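Local coordinates for aerotolerance-related membrane protein (Bacteroides fragilis, PDB 4JDU) that is of uncertain molecular function, probably associated with aerotolerance, and binds calcium through the von Willebrand factor type A domain of a membrane protein, at residues Leu41-Glu46 and Ser71-Leu76; Ile152-Glu155 and Phe160-Asp163; Ile53-Asp58 and Gly92-Leu97. The protein carries 6 engineered substitutions. One frame throughout, in Å; residues are numbered along the deposited sequence.

Interaction 1: residues Leu41-Glu46 and Ser71-Leu76; sequences LVDGME and SAKMFL
Val-42 and Lys-73 make the tight half of this helix-to-helix contact: Val-42 CG2 lies 3.5 Å from Lys-73 CG, closer than usual for two carbons. The lysine chain crosses the valine obliquely, so its aliphatic part packs against one methyl branch. The other branch faces inward, where Val-42 CG1 meets Ala-72 CB at an easier 4.2 Å. Val-42 and Ala-72 are both buried, and the helix backbones do not press on each other, the nearest CA atoms being 7.6 Å apart, those of Val-42 and Lys-73.

In the alpha/beta sandwich of the von Willebrand factor type A domain, helices 37-43 and 69-77 flank the same face of the central sheet. The evidence is in their inner neighbours: Val-42 rests on Val-50 of strand 49-55 and Ala-72 on Leu-63 of strand 59-66, while Leu-76 reaches Ile-38 and Ser-39 in the first helix.

The outer, polar side is the one toward solvent, Asp-43 being exposed and Lys-73 partly so. Here Lys-73 bends at its second and third torsions (chi3 -53°), which turns the ammonium group back to Asp-43. The two form a salt bridge in which Lys-73 NZ donates to Asp-43 OD2 at 2.7 Å, meeting the lone pair on the side of the other oxygen, and Asp-43 OD1 stands somewhat farther off at 3.2 Å from the same NZ. The carboxylate belongs to the last helical residue before Gly-44 leaves helical geometry, and the ammonium charge would be expected to offset some of the cost of an anion at that C-terminal end.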
loop_
_atom_site.group_PDB
_atom_site.type_symbol
_atom_site.label_atom_id
_atom_site.label_comp_id
_atom_site.label_asym_id
_atom_site.label_seq_id
_atom_site.Cartn_x
_atom_site.Cartn_y
_atom_site.Cartn_z
ATOM N N LEU A 41 1.719 4.812 11.562
ATOM C CA LEU A 41 3.040 4.282 11.237
ATOM C C LEU A 41 4.115 5.360 11.331
ATOM O O LEU A 41 5.162 5.150 11.958
ATOM C CB LEU A 41 3.017 3.653 9.840
ATOM C CG LEU A 41 4.287 2.974 9.330
ATOM C CD1 LEU A 41 4.769 1.970 10.343
ATOM C CD2 LEU A 41 4.004 2.291 8.010
ATOM N N VAL A 42 3.856 6.516 10.729
ATOM C CA VAL A 42 4.833 7.603 10.769
ATOM C C VAL A 42 4.940 8.251 12.153
ATOM O O VAL A 42 6.037 8.654 12.562
ATOM C CB VAL A 42 4.586 8.675 9.681
ATOM C CG1 VAL A 42 4.566 8.042 8.304
ATOM C CG2 VAL A 42 3.306 9.434 9.941
ATOM N N ASP A 43 3.821 8.344 12.878
ATOM C CA ASP A 43 3.836 8.920 14.226
ATOM C C ASP A 43 4.628 8.028 15.174
ATOM O O ASP A 43 5.105 8.484 16.215
ATOM C CB ASP A 43 2.414 9.138 14.771
ATOM C CG ASP A 43 1.802 10.457 14.321
ATOM O OD1 ASP A 43 2.530 11.291 13.745
ATOM O OD2 ASP A 43 0.591 10.665 14.564
ATOM N N GLY A 44 4.772 6.758 14.807
ATOM C CA GLY A 44 5.551 5.818 15.595
ATOM C C GLY A 44 6.999 5.682 15.152
ATOM O O GLY A 44 7.703 4.777 15.602
HETATM N N MSE A 45 7.444 6.573 14.267
HETATM C CA MSE A 45 8.837 6.592 13.826
HETATM C C MSE A 45 9.671 7.549 14.664
HETATM O O MSE A 45 9.166 8.548 15.177
HETATM C CB MSE A 45 8.939 6.993 12.356
HETATM C CG MSE A 45 8.433 5.942 11.389
HETATM SE SE MSE A 45 8.582 6.552 9.548
HETATM C CE MSE A 45 8.079 4.891 8.683
ATOM N N GLU A 46 10.955 7.240 14.790
ATOM C CA GLU A 46 11.876 8.093 15.526
ATOM C C GLU A 46 13.126 8.419 14.707
ATOM O O GLU A 46 13.464 9.590 14.519
ATOM C CB GLU A 46 12.259 7.441 16.854
ATOM C CG GLU A 46 12.292 5.921 16.821
ATOM N N SER A 71 4.977 16.021 7.396
ATOM C CA SER A 71 4.649 16.259 5.995
ATOM C C SER A 71 3.942 15.061 5.375
ATOM O O SER A 71 2.988 15.215 4.614
ATOM C CB SER A 71 5.907 16.579 5.196
ATOM O OG SER A 71 5.591 16.735 3.822
ATOM N N ALA A 72 4.415 13.862 5.698
ATOM C CA ALA A 72 3.788 12.639 5.213
ATOM C C ALA A 72 2.322 12.594 5.609
ATOM O O ALA A 72 1.460 12.307 4.782
ATOM C CB ALA A 72 4.531 11.415 5.736
ATOM N N LYS A 73 2.036 12.887 6.876
ATOM C CA LYS A 73 0.657 12.891 7.353
ATOM C C LYS A 73 -0.194 13.877 6.569
ATOM O O LYS A 73 -1.365 13.618 6.299
ATOM C CB LYS A 73 0.582 13.230 8.846
ATOM C CG LYS A 73 1.406 12.317 9.725
ATOM C CD LYS A 73 0.702 11.946 11.030
ATOM C CE LYS A 73 0.220 13.162 11.797
ATOM N NZ LYS A 73 -0.174 12.835 13.211
HETATM N N MSE A 74 0.403 15.004 6.197
HETATM C CA MSE A 74 -0.316 16.041 5.459
HETATM C C MSE A 74 -0.689 15.623 4.031
HETATM O O MSE A 74 -1.781 15.941 3.548
HETATM C CB MSE A 74 0.482 17.345 5.483
HETATM C CG MSE A 74 0.690 17.889 6.896
HETATM SE SE MSE A 74 -1.001 18.368 7.755
HETATM C CE MSE A 74 -1.362 16.748 8.780
ATOM N N PHE A 75 0.200 14.895 3.365
ATOM C CA PHE A 75 -0.101 14.346 2.047
ATOM C C PHE A 75 -1.330 13.427 2.076
ATOM O O PHE A 75 -2.112 13.391 1.125
ATOM C CB PHE A 75 1.113 13.595 1.488
ATOM C CG PHE A 75 2.092 14.470 0.745
ATOM C CD1 PHE A 75 2.978 15.293 1.429
ATOM C CD2 PHE A 75 2.136 14.443 -0.640
ATOM C CE1 PHE A 75 3.882 16.088 0.741
ATOM C CE2 PHE A 75 3.036 15.234 -1.334
ATOM C CZ PHE A 75 3.906 16.057 -0.644
ATOM N N LEU A 76 -1.510 12.683 3.165
ATOM C CA LEU A 76 -2.691 11.825 3.288
ATOM C C LEU A 76 -4.008 12.584 3.105
ATOM O O LEU A 76 -4.922 12.080 2.457
ATOM C CB LEU A 76 -2.698 11.101 4.639
ATOM C CG LEU A 76 -1.513 10.171 4.888
ATOM C CD1 LEU A 76 -1.536 9.702 6.348
ATOM C CD2 LEU A 76 -1.556 8.981 3.939
#

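Interaction 2: residues Ile152-Glu155 and Phe160-Asp163; sequences IPIE and FRRD
The guanidinium group of Arg-161 carries Ile-154 over one of its faces and two waters at its edge. Ile-154 CG1 stands 3.5 Å from Arg-161 NE, displaced toward the rim, and the two side chains cross at about a right angle. In the guanidinium plane, one water joins Arg-161 NE to the carbonyl oxygen of Pro-153, while another joins Arg-161 NH2 to Glu-155 OE1; arginine and glutamate are thus linked through water, without a direct salt bridge. The ring of Phe-160 is used at its edge, where the carbonyl of Ile-152 lies near the ring plane. Pro-153 approaches it obliquely, CA being 3.7 Å from Phe-160 CD1.

The backbones meet in a single beta bridge of antiparallel sense, Pro-153 with Phe-160, within the long excursion between strands 150-151 and 170-171. Arg-161 N donates to Ile-152 O at 2.8 Å, with an N-H...O angle of 159°. The same oxygen receives a CA-H...O contact from Phe-160 CA at 3.2 Å. In the reverse direction of the Ile-152/Arg-161 pair, a water takes the place of a direct bond, accepting from Ile-152 N and donating to Arg-161 O.

This surface excursion adjoins the metal pole of the von Willebrand factor type A domain, since the side chain of Ile-152 is about 4 Å from that of the calcium ligand Ser-20. Beside the bridge, a bend at the second torsion of Arg-161 (chi2 -76°) folds the arginine chain across both isoleucines. Its CG packs 3.8 Å from Ile-152 CG2, and Ile-154 CD1 extends to 3.6 Å from the carbonyl carbon of Phe-160.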
loop_
_atom_site.group_PDB
_atom_site.type_symbol
_atom_site.label_atom_id
_atom_site.label_comp_id
_atom_site.label_asym_id
_atom_site.label_seq_id
_atom_site.Cartn_x
_atom_site.Cartn_y
_atom_site.Cartn_z
ATOM N N ILE A 152 -18.392 -1.070 -4.575
ATOM C CA ILE A 152 -17.649 0.185 -4.491
ATOM C C ILE A 152 -18.627 1.367 -4.593
ATOM O O ILE A 152 -19.185 1.621 -5.662
ATOM C CB ILE A 152 -16.603 0.256 -5.610
ATOM C CG1 ILE A 152 -15.729 -1.006 -5.605
ATOM C CG2 ILE A 152 -15.756 1.521 -5.468
ATOM C CD1 ILE A 152 -14.904 -1.161 -6.862
ATOM N N PRO A 153 -18.824 2.101 -3.488
ATOM C CA PRO A 153 -19.780 3.218 -3.526
ATOM C C PRO A 153 -19.251 4.397 -4.325
ATOM O O PRO A 153 -18.044 4.664 -4.375
ATOM C CB PRO A 153 -19.919 3.610 -2.050
ATOM C CG PRO A 153 -18.577 3.227 -1.444
ATOM C CD PRO A 153 -18.208 1.940 -2.156
ATOM N N ILE A 154 -20.183 5.106 -4.945
ATOM C CA ILE A 154 -19.900 6.322 -5.691
ATOM C C ILE A 154 -20.322 7.525 -4.843
ATOM O O ILE A 154 -21.479 7.627 -4.426
ATOM C CB ILE A 154 -20.664 6.302 -7.040
ATOM C CG1 ILE A 154 -20.206 5.111 -7.888
ATOM C CG2 ILE A 154 -20.478 7.602 -7.800
ATOM C CD1 ILE A 154 -21.139 4.787 -9.064
ATOM N N GLU A 155 -19.392 8.438 -4.577
ATOM C CA GLU A 155 -19.705 9.628 -3.784
ATOM C C GLU A 155 -20.833 10.422 -4.428
ATOM O O GLU A 155 -20.847 10.620 -5.651
ATOM C CB GLU A 155 -18.484 10.542 -3.644
ATOM C CG GLU A 155 -17.352 9.988 -2.803
ATOM C CD GLU A 155 -16.368 9.153 -3.600
ATOM O OE1 GLU A 155 -16.584 8.950 -4.822
ATOM O OE2 GLU A 155 -15.367 8.703 -2.995
ATOM N N PHE A 160 -23.492 2.019 -6.920
ATOM C CA PHE A 160 -22.142 1.476 -6.809
ATOM C C PHE A 160 -21.547 1.348 -8.202
ATOM O O PHE A 160 -22.275 1.374 -9.202
ATOM C CB PHE A 160 -22.211 0.098 -6.146
ATOM C CG PHE A 160 -22.914 0.104 -4.818
ATOM C CD1 PHE A 160 -22.226 0.436 -3.652
ATOM C CD2 PHE A 160 -24.253 -0.220 -4.732
ATOM C CE1 PHE A 160 -22.865 0.450 -2.423
ATOM C CE2 PHE A 160 -24.911 -0.210 -3.506
ATOM C CZ PHE A 160 -24.212 0.124 -2.348
ATOM N N ARG A 161 -20.226 1.207 -8.272
ATOM C CA ARG A 161 -19.549 1.061 -9.557
ATOM C C ARG A 161 -19.975 -0.225 -10.257
ATOM O O ARG A 161 -20.101 -1.289 -9.629
ATOM C CB ARG A 161 -18.023 1.052 -9.370
ATOM C CG ARG A 161 -17.457 2.339 -8.816
ATOM C CD ARG A 161 -17.405 3.407 -9.893
ATOM N NE ARG A 161 -17.020 4.704 -9.351
ATOM C CZ ARG A 161 -17.111 5.841 -10.032
ATOM N NH1 ARG A 161 -17.565 5.832 -11.281
ATOM N NH2 ARG A 161 -16.757 6.986 -9.461
ATOM N N ARG A 162 -20.204 -0.121 -11.562
ATOM C CA ARG A 162 -20.637 -1.258 -12.364
ATOM C C ARG A 162 -19.659 -1.558 -13.488
ATOM O O ARG A 162 -18.933 -0.672 -13.946
ATOM C CB ARG A 162 -22.032 -1.006 -12.939
ATOM C CG ARG A 162 -23.083 -0.817 -11.863
ATOM C CD ARG A 162 -24.399 -0.273 -12.392
ATOM N NE ARG A 162 -25.342 -0.145 -11.289
ATOM C CZ ARG A 162 -26.175 -1.103 -10.899
ATOM N NH1 ARG A 162 -26.215 -2.262 -11.550
ATOM N NH2 ARG A 162 -26.983 -0.897 -9.873
ATOM N N ASP A 163 -19.641 -2.814 -13.927
ATOM C CA ASP A 163 -18.818 -3.210 -15.068
ATOM C C ASP A 163 -19.498 -2.833 -16.380
ATOM O O ASP A 163 -20.558 -2.208 -16.377
ATOM C CB ASP A 163 -18.481 -4.710 -15.025
ATOM C CG ASP A 163 -19.719 -5.612 -15.050
ATOM O OD1 ASP A 163 -20.808 -5.173 -15.476
ATOM O OD2 ASP A 163 -19.587 -6.794 -14.657
HETATM O O HOH W 1 -19.346 -1.738 -7.044
HETATM O O HOH W 2 -16.349 5.011 -6.566
HETATM O O HOH W 3 -15.468 7.523 -6.817
#

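Interaction 3: residues Ile53-Asp58 and Gly92-Leu97; sequences IVFAGD and GAAINL
Phe-55 holds CG between its backbone N and carbonyl carbon, chi1 71°, and this less common setting presents the face of the ring to Ala-94. The methyl carbon Ala-94 CB sits 3.8 Å from the ring centroid and 29° off the ring normal, the geometry of a CH-pi contact. It is displaced toward one side of the ring, as its approach of 3.4 Å to Phe-55 CD1 indicates. A second torsion matters farther along: Leu-97 has CG anti to its own N, which carries the isobutyl group toward Ile-53. There Ile-53 CD1 meets Leu-97 CG at 3.7 Å, and Ile-53 CG1 lies 3.9 Å from Leu-97 CD2, the two side chains crossing at a slant.

Strand 53-55 and helix 92-97 belong to adjacent sheet and helix layers of the Rossmann-like von Willebrand factor type A fold. Their short axes come within 8.9 Å and run nearly antiparallel, at 163°. Residues Ile-53 and Phe-55 point to the helix, whereas the CB of Val-54 between them points away; on the helix, Ala-94 and Leu-97, three positions apart, supply the matching face. With no hydrogen bond across the segments, the join rests on apolar packing, and Ile-53, Phe-55 and Ala-94 are all buried.

Leu-97 also touches Ala-59 and Thr-61 of the edge strand. At the other end, Phe-55 borders the calcium site, consistent with a metal-ion-dependent adhesion site (MIDAS), whose Asp-x-Ser-x-Ser signature includes Ser-18 and Ser-20. The side chain of Phe-55 comes about 4 Å from that of Thr-89, a calcium ligand just before this helix, and about 7 Å from the ion itself.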
loop_
_atom_site.group_PDB
_atom_site.type_symbol
_atom_site.label_atom_id
_atom_site.label_comp_id
_atom_site.label_asym_id
_atom_site.label_seq_id
_atom_site.Cartn_x
_atom_site.Cartn_y
_atom_site.Cartn_z
ATOM N N ILE A 53 4.595 6.585 -2.223
ATOM C CA ILE A 53 4.141 6.392 -3.586
ATOM C C ILE A 53 2.648 6.079 -3.535
ATOM O O ILE A 53 2.185 5.394 -2.618
ATOM C CB ILE A 53 4.909 5.208 -4.208
ATOM C CG1 ILE A 53 6.304 5.678 -4.617
ATOM C CG2 ILE A 53 4.172 4.602 -5.406
ATOM C CD1 ILE A 53 7.281 4.549 -4.802
ATOM N N VAL A 54 1.890 6.615 -4.483
ATOM C CA VAL A 54 0.516 6.162 -4.690
ATOM C C VAL A 54 0.418 5.456 -6.033
ATOM O O VAL A 54 1.175 5.755 -6.974
ATOM C CB VAL A 54 -0.508 7.323 -4.627
ATOM C CG1 VAL A 54 -0.492 7.975 -3.253
ATOM C CG2 VAL A 54 -0.243 8.360 -5.742
ATOM N N PHE A 55 -0.492 4.497 -6.139
ATOM C CA PHE A 55 -0.637 3.791 -7.406
ATOM C C PHE A 55 -2.055 3.324 -7.689
ATOM O O PHE A 55 -2.836 3.044 -6.777
ATOM C CB PHE A 55 0.339 2.603 -7.496
ATOM C CG PHE A 55 -0.001 1.444 -6.584
ATOM C CD1 PHE A 55 0.480 1.406 -5.277
ATOM C CD2 PHE A 55 -0.790 0.381 -7.034
ATOM C CE1 PHE A 55 0.193 0.335 -4.440
ATOM C CE2 PHE A 55 -1.100 -0.690 -6.184
ATOM C CZ PHE A 55 -0.607 -0.707 -4.891
ATOM N N ALA A 56 -2.355 3.225 -8.976
ATOM C CA ALA A 56 -3.523 2.502 -9.450
ATOM C C ALA A 56 -3.039 1.768 -10.690
ATOM O O ALA A 56 -2.295 0.798 -10.563
ATOM C CB ALA A 56 -4.677 3.456 -9.754
ATOM N N GLY A 57 -3.399 2.244 -11.875
ATOM C CA GLY A 57 -2.886 1.658 -13.103
ATOM C C GLY A 57 -1.430 2.019 -13.342
ATOM O O GLY A 57 -0.706 1.317 -14.057
ATOM N N ASP A 58 -1.005 3.132 -12.752
ATOM C CA ASP A 58 0.389 3.548 -12.797
ATOM C C ASP A 58 0.783 4.000 -11.397
ATOM O O ASP A 58 -0.080 4.191 -10.537
ATOM C CB ASP A 58 0.568 4.693 -13.791
ATOM C CG ASP A 58 -0.562 5.703 -13.720
ATOM N N GLY A 92 3.136 -4.364 -9.160
ATOM C CA GLY A 92 4.503 -4.559 -9.622
ATOM C C GLY A 92 5.159 -3.243 -9.995
ATOM O O GLY A 92 6.301 -2.976 -9.624
ATOM N N ALA A 93 4.433 -2.412 -10.731
ATOM C CA ALA A 93 4.952 -1.100 -11.100
ATOM C C ALA A 93 5.276 -0.266 -9.864
ATOM O O ALA A 93 6.283 0.446 -9.844
ATOM C CB ALA A 93 3.966 -0.370 -12.009
ATOM N N ALA A 94 4.436 -0.358 -8.836
ATOM C CA ALA A 94 4.664 0.385 -7.597
ATOM C C ALA A 94 5.898 -0.119 -6.843
ATOM O O ALA A 94 6.690 0.686 -6.333
ATOM C CB ALA A 94 3.415 0.350 -6.696
ATOM N N ILE A 95 6.073 -1.436 -6.779
ATOM C CA ILE A 95 7.254 -2.003 -6.120
ATOM C C ILE A 95 8.518 -1.624 -6.871
ATOM O O ILE A 95 9.520 -1.239 -6.257
ATOM C CB ILE A 95 7.145 -3.528 -5.993
ATOM C CG1 ILE A 95 5.964 -3.883 -5.088
ATOM C CG2 ILE A 95 8.456 -4.126 -5.473
ATOM C CD1 ILE A 95 5.658 -5.381 -5.102
ATOM N N ASN A 96 8.469 -1.718 -8.198
ATOM C CA ASN A 96 9.610 -1.335 -9.026
ATOM C C ASN A 96 10.005 0.120 -8.797
ATOM O O ASN A 96 11.182 0.438 -8.675
ATOM C CB ASN A 96 9.313 -1.543 -10.515
ATOM C CG ASN A 96 9.422 -2.995 -10.942
ATOM O OD1 ASN A 96 9.991 -3.832 -10.237
ATOM N ND2 ASN A 96 8.889 -3.297 -12.115
ATOM N N LEU A 97 9.015 1.003 -8.735
ATOM C CA LEU A 97 9.289 2.412 -8.520
ATOM C C LEU A 97 9.870 2.618 -7.124
ATOM O O LEU A 97 10.855 3.352 -6.956
ATOM C CB LEU A 97 7.997 3.214 -8.680
ATOM C CG LEU A 97 8.125 4.710 -8.421
ATOM C CD1 LEU A 97 9.083 5.356 -9.392
ATOM C CD2 LEU A 97 6.738 5.343 -8.521
#

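In the fold
From the N terminus, the chain passes residues 41-46, then 53-58 on the neighbouring strand, before 71-76 closes interaction 1; 92-97 then closes interaction 3. The two loops therefore cross. Their contacts lie on opposite faces of the central sheet: helices 37-43 and 69-77 pack on the side of Val-50 and Met-52, while helix 91-99 packs against Ile-53 and Phe-55, whose CB atoms point the other way. Interaction 2 follows in series, closing a short loop within the excursion between strands 150-151 and 170-171. Its centre is 23 Å from that of interaction 3, and both contacts have side chains close to calcium ligands.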